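Local coordinates for protein hydrazine synthase subunit beta (PDB 5C2V) that forms part of the hydrazine synthase complex, which condenses nitric oxide with ammonium to make hydrazine, and may modulate passage of the hydroxylamine intermediate between its partners' active sites, at residues 14-19 with 321-326; 55-60 with 71-76. All blocks are in the same frame, centred on the assembly; numbering follows the deposited sequence.

In the fold
The chain folds as a seven-bladed beta-propeller, and both contacts lie on its inner strands. Contact 1 sets strand 15-20, the inner strand of the first blade, beside strand 322-327, the inner strand of the last. It closes the ring. Contact 2 lies within the second blade, between the paired strands 57-62 and 68-73. Along the chain, both segments of contact 2 fall between those of contact 1. Their centres are about 13 Å apart. The two contacts touch where F16, H17 and T19 pack on E58 and S60. Strand 15-20 thus has inner strands of the last and second blades as neighbours, and three successive blades join round the ring.

Contact 1 of 2, residues 14-19 with 321-326; sequences GPFHIT and GPSSVC
Beside S323 to C326, F16 to T19 run in nearly the same direction: the axes of strands 15-19 and 322-326 are 8° apart and 5.5 Å away at their closest. No backbone hydrogen bonds join them; S323 and S324 reach across by their hydroxyls. S323 OG donates to F16 O at 3.1 Å. It reaches the carbonyl from above its plane and nearly side-on to the C=O bond (C=O...OG angle 100°). S324 turns its CB toward the other strand, and OG, anti to the backbone N (chi1 -175°), accepts a weak bond from I18 N at 3.4 Å. The same OG lies over one face of the H17 ring, displaced toward the rim, with CD2 the nearest ring atom at 3.7 Å. I18 packs on C326. I18 CG2 is 3.8 Å from C326 SG; CG1 and CD1 of I18 lie only slightly farther from SG. Y335 and A337 on strand 333-338 and I29 on strand 26-31 also touch I18, so this pairing is buried between two blades. F16, H17 and T19 turn their CB atoms the other way, toward the second blade. Side-by-side inner strands are characteristic of a beta-propeller; this pair closes the ring of seven.

Contact 2 of 2, residues 55-60 with 71-76; sequences VQPEAS and VCNAES
The side chains of V55 and E75 run alongside each other in one direction. CG1 of V55 rests 3.7 Å from CB of E75, placed beside the carbonyl carbon by a chi1 of -169°. Q56 runs across E75: its OE1 meets CB of E75, and its amide plane is 87° from the carboxylate plane. E75 bends at chi2, and its carboxylate turns off from the 55-60 segment. The E75 side chain lies about 5 Å from a bound calcium ion, whose site includes D77 and D97. The extended Q56 chain carries its amide to E58. NE2 of Q56 donates to OE2 of E58 at 3.0 Å, in line with the amide plane but from above the carboxylate plane. Q32 also bonds that oxygen, and W98 NE1 bonds OE1. The methyl of A74 lies over the same face of the carboxylate that Q56 approaches, 3.9 Å from OE1. The backbones form the antiparallel hairpin of strands 57-62 and 68-73, the first two of the propeller's second blade. E58 N bonds C72 O almost head-on to the carbonyl, and C72 N bonds A59 O. On one sheet face CB of P57 meets CG1 of V71 at 3.5 Å. A59 and C72 share the other, their CB atoms 3.9 Å apart. Beyond the strands, A74 N bonds Q56 O at 3.0 Å, and S76 OG accepts from V55 N at 2.8 Å.

Contact 1 of 2, residues 14-19 with 321-326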
loop_
_atom_site.group_PDB
_atom_site.type_symbol
_atom_site.label_atom_id
_atom_site.label_comp_id
_atom_site.label_asym_id
_atom_site.label_seq_id
_atom_site.Cartn_x
_atom_site.Cartn_y
_atom_site.Cartn_z
ATOM N N GLY B 14 52.085 -17.428 24.005
ATOM C CA GLY B 14 50.784 -16.846 24.292
ATOM C C GLY B 14 50.681 -15.343 24.093
ATOM O O GLY B 14 50.411 -14.627 25.058
ATOM N N PRO B 15 50.941 -14.847 22.867
ATOM C CA PRO B 15 51.047 -13.388 22.714
ATOM C C PRO B 15 49.798 -12.633 23.173
ATOM O O PRO B 15 48.697 -12.898 22.689
ATOM C CB PRO B 15 51.228 -13.213 21.202
ATOM C CG PRO B 15 51.647 -14.554 20.683
ATOM C CD PRO B 15 51.004 -15.555 21.578
ATOM N N PHE B 16 49.984 -11.697 24.102
ATOM C CA PHE B 16 48.901 -10.848 24.587
ATOM C C PHE B 16 48.783 -9.452 23.963
ATOM O O PHE B 16 47.760 -8.786 24.124
ATOM C CB PHE B 16 49.048 -10.701 26.102
ATOM C CG PHE B 16 47.759 -10.440 26.813
ATOM C CD1 PHE B 16 46.833 -11.455 26.984
ATOM C CD2 PHE B 16 47.476 -9.186 27.327
ATOM C CE1 PHE B 16 45.644 -11.222 27.641
ATOM C CE2 PHE B 16 46.289 -8.947 27.989
ATOM C CZ PHE B 16 45.371 -9.967 28.146
ATOM N N HIS B 17 49.813 -9.016 23.244
ATOM C CA HIS B 17 49.866 -7.629 22.782
ATOM C C HIS B 17 50.832 -7.481 21.615
ATOM O O HIS B 17 51.723 -8.312 21.433
ATOM C CB HIS B 17 50.271 -6.703 23.940
ATOM C CG HIS B 17 50.120 -5.241 23.643
ATOM N ND1 HIS B 17 51.102 -4.499 23.022
ATOM C CD2 HIS B 17 49.102 -4.383 23.890
ATOM C CE1 HIS B 17 50.696 -3.249 22.897
ATOM N NE2 HIS B 17 49.484 -3.151 23.415
ATOM N N ILE B 18 50.672 -6.420 20.832
ATOM C CA ILE B 18 51.598 -6.157 19.741
ATOM C C ILE B 18 51.682 -4.661 19.435
ATOM O O ILE B 18 50.712 -3.922 19.603
ATOM C CB ILE B 18 51.196 -6.948 18.468
ATOM C CG1 ILE B 18 52.339 -6.964 17.449
ATOM C CG2 ILE B 18 49.908 -6.398 17.863
ATOM C CD1 ILE B 18 52.070 -7.839 16.244
ATOM N N THR B 19 52.860 -4.219 19.006
ATOM C CA THR B 19 53.063 -2.841 18.585
ATOM C C THR B 19 54.138 -2.800 17.509
ATOM O O THR B 19 54.698 -3.833 17.143
ATOM C CB THR B 19 53.467 -1.930 19.762
ATOM O OG1 THR B 19 53.572 -0.575 19.308
ATOM C CG2 THR B 19 54.801 -2.370 20.348
ATOM N N GLY B 321 41.937 -15.990 19.467
ATOM C CA GLY B 321 42.225 -14.963 20.458
ATOM C C GLY B 321 43.046 -13.750 20.034
ATOM O O GLY B 321 44.082 -13.473 20.636
ATOM N N PRO B 322 42.593 -13.016 19.001
ATOM C CA PRO B 322 43.305 -11.801 18.584
ATOM C C PRO B 322 43.096 -10.645 19.562
ATOM O O PRO B 322 42.287 -9.751 19.312
ATOM C CB PRO B 322 42.689 -11.485 17.220
ATOM C CG PRO B 322 41.320 -12.033 17.303
ATOM C CD PRO B 322 41.392 -13.252 18.180
ATOM N N SER B 323 43.831 -10.673 20.668
ATOM C CA SER B 323 43.650 -9.710 21.749
ATOM C C SER B 323 44.175 -8.309 21.430
ATOM O O SER B 323 43.799 -7.340 22.092
ATOM C CB SER B 323 44.326 -10.230 23.022
ATOM O OG SER B 323 45.650 -10.659 22.754
ATOM N N SER B 324 45.040 -8.195 20.426
ATOM C CA SER B 324 45.645 -6.904 20.106
ATOM C C SER B 324 45.943 -6.738 18.618
ATOM O O SER B 324 46.244 -7.706 17.923
ATOM C CB SER B 324 46.933 -6.713 20.910
ATOM O OG SER B 324 47.473 -5.420 20.712
ATOM N N VAL B 325 45.858 -5.499 18.141
ATOM C CA VAL B 325 46.164 -5.188 16.749
ATOM C C VAL B 325 47.030 -3.938 16.635
ATOM O O VAL B 325 47.017 -3.081 17.520
ATOM C CB VAL B 325 44.883 -4.980 15.913
ATOM C CG1 VAL B 325 44.180 -6.307 15.663
ATOM C CG2 VAL B 325 43.954 -3.988 16.599
ATOM N N CYS B 326 47.782 -3.837 15.542
ATOM C CA CYS B 326 48.576 -2.639 15.282
ATOM C C CYS B 326 48.731 -2.392 13.785
ATOM O O CYS B 326 48.537 -3.296 12.974
ATOM C CB CYS B 326 49.951 -2.744 15.945
ATOM S SG CYS B 326 51.061 -3.958 15.195
#

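Contact 2 of 2, residues 55-60 with 71-76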
loop_
_atom_site.group_PDB
_atom_site.type_symbol
_atom_site.label_atom_id
_atom_site.label_comp_id
_atom_site.label_asym_id
_atom_site.label_seq_id
_atom_site.Cartn_x
_atom_site.Cartn_y
_atom_site.Cartn_z
ATOM N N VAL B 55 57.769 -11.132 34.950
ATOM C CA VAL B 55 56.618 -12.025 34.862
ATOM C C VAL B 55 55.387 -11.399 34.194
ATOM O O VAL B 55 54.942 -10.316 34.576
ATOM C CB VAL B 55 56.214 -12.525 36.266
ATOM C CG1 VAL B 55 55.208 -13.659 36.163
ATOM C CG2 VAL B 55 57.445 -12.976 37.038
ATOM N N GLN B 56 54.855 -12.105 33.198
ATOM C CA GLN B 56 53.570 -11.790 32.567
ATOM C C GLN B 56 53.486 -10.400 31.916
ATOM O O GLN B 56 52.695 -9.558 32.346
ATOM C CB GLN B 56 52.457 -11.930 33.615
ATOM C CG GLN B 56 51.053 -11.991 33.061
ATOM C CD GLN B 56 50.032 -12.317 34.121
ATOM O OE1 GLN B 56 50.288 -13.095 35.040
ATOM N NE2 GLN B 56 48.868 -11.715 34.004
ATOM N N PRO B 57 54.334 -10.128 30.906
ATOM C CA PRO B 57 54.119 -8.849 30.218
ATOM C C PRO B 57 52.789 -8.795 29.460
ATOM O O PRO B 57 52.541 -9.665 28.625
ATOM C CB PRO B 57 55.298 -8.786 29.245
ATOM C CG PRO B 57 55.602 -10.221 28.946
ATOM C CD PRO B 57 55.330 -10.973 30.222
ATOM N N GLU B 58 51.942 -7.806 29.734
ATOM C CA GLU B 58 50.775 -7.569 28.881
ATOM C C GLU B 58 50.797 -6.381 27.907
ATOM O O GLU B 58 49.863 -6.224 27.121
ATOM C CB GLU B 58 49.535 -7.506 29.765
ATOM C CG GLU B 58 49.293 -8.867 30.383
ATOM C CD GLU B 58 48.138 -8.915 31.342
ATOM O OE1 GLU B 58 47.589 -7.849 31.692
ATOM O OE2 GLU B 58 47.773 -10.042 31.731
ATOM N N ALA B 59 51.840 -5.557 27.935
ATOM C CA ALA B 59 51.854 -4.369 27.078
ATOM C C ALA B 59 53.255 -3.833 26.814
ATOM O O ALA B 59 54.181 -4.082 27.584
ATOM C CB ALA B 59 50.987 -3.274 27.691
ATOM N N SER B 60 53.398 -3.078 25.727
ATOM C CA SER B 60 54.672 -2.448 25.390
ATOM C C SER B 60 54.497 -1.173 24.562
ATOM O O SER B 60 53.555 -1.053 23.779
ATOM C CB SER B 60 55.569 -3.438 24.643
ATOM O OG SER B 60 54.939 -3.915 23.469
ATOM N N VAL B 71 58.173 -2.215 28.468
ATOM C CA VAL B 71 57.259 -3.347 28.564
ATOM C C VAL B 71 56.548 -3.364 29.912
ATOM O O VAL B 71 57.162 -3.104 30.945
ATOM C CB VAL B 71 58.010 -4.679 28.360
ATOM C CG1 VAL B 71 57.040 -5.844 28.345
ATOM C CG2 VAL B 71 58.816 -4.642 27.072
ATOM N N CYS B 72 55.253 -3.665 29.905
ATOM C CA CYS B 72 54.492 -3.731 31.147
ATOM C C CYS B 72 54.431 -5.149 31.691
ATOM O O CYS B 72 53.764 -6.005 31.118
ATOM C CB CYS B 72 53.071 -3.209 30.935
ATOM S SG CYS B 72 52.902 -1.421 31.011
ATOM N N ASN B 73 55.099 -5.383 32.816
ATOM C CA ASN B 73 55.019 -6.672 33.486
ATOM C C ASN B 73 53.938 -6.619 34.555
ATOM O O ASN B 73 54.082 -5.940 35.578
ATOM C CB ASN B 73 56.368 -7.055 34.095
ATOM C CG ASN B 73 57.514 -6.907 33.113
ATOM O OD1 ASN B 73 57.701 -7.742 32.226
ATOM N ND2 ASN B 73 58.295 -5.844 33.270
ATOM N N ALA B 74 52.860 -7.355 34.305
ATOM C CA ALA B 74 51.645 -7.256 35.101
ATOM C C ALA B 74 51.761 -7.933 36.459
ATOM O O ALA B 74 51.417 -7.347 37.486
ATOM C CB ALA B 74 50.486 -7.844 34.328
ATOM N N GLU B 75 52.243 -9.171 36.460
ATOM C CA GLU B 75 52.352 -9.938 37.693
ATOM C C GLU B 75 53.471 -9.394 38.572
ATOM O O GLU B 75 53.362 -9.380 39.798
ATOM C CB GLU B 75 52.589 -11.418 37.391
ATOM C CG GLU B 75 52.667 -12.300 38.628
ATOM C CD GLU B 75 51.397 -12.256 39.458
ATOM O OE1 GLU B 75 50.511 -13.107 39.235
ATOM O OE2 GLU B 75 51.286 -11.376 40.339
ATOM N N SER B 76 54.541 -8.935 37.934
ATOM C CA SER B 76 55.682 -8.385 38.655
ATOM C C SER B 76 55.382 -6.994 39.196
ATOM O O SER B 76 56.185 -6.428 39.941
ATOM C CB SER B 76 56.914 -8.338 37.750
ATOM O OG SER B 76 57.228 -9.626 37.254
#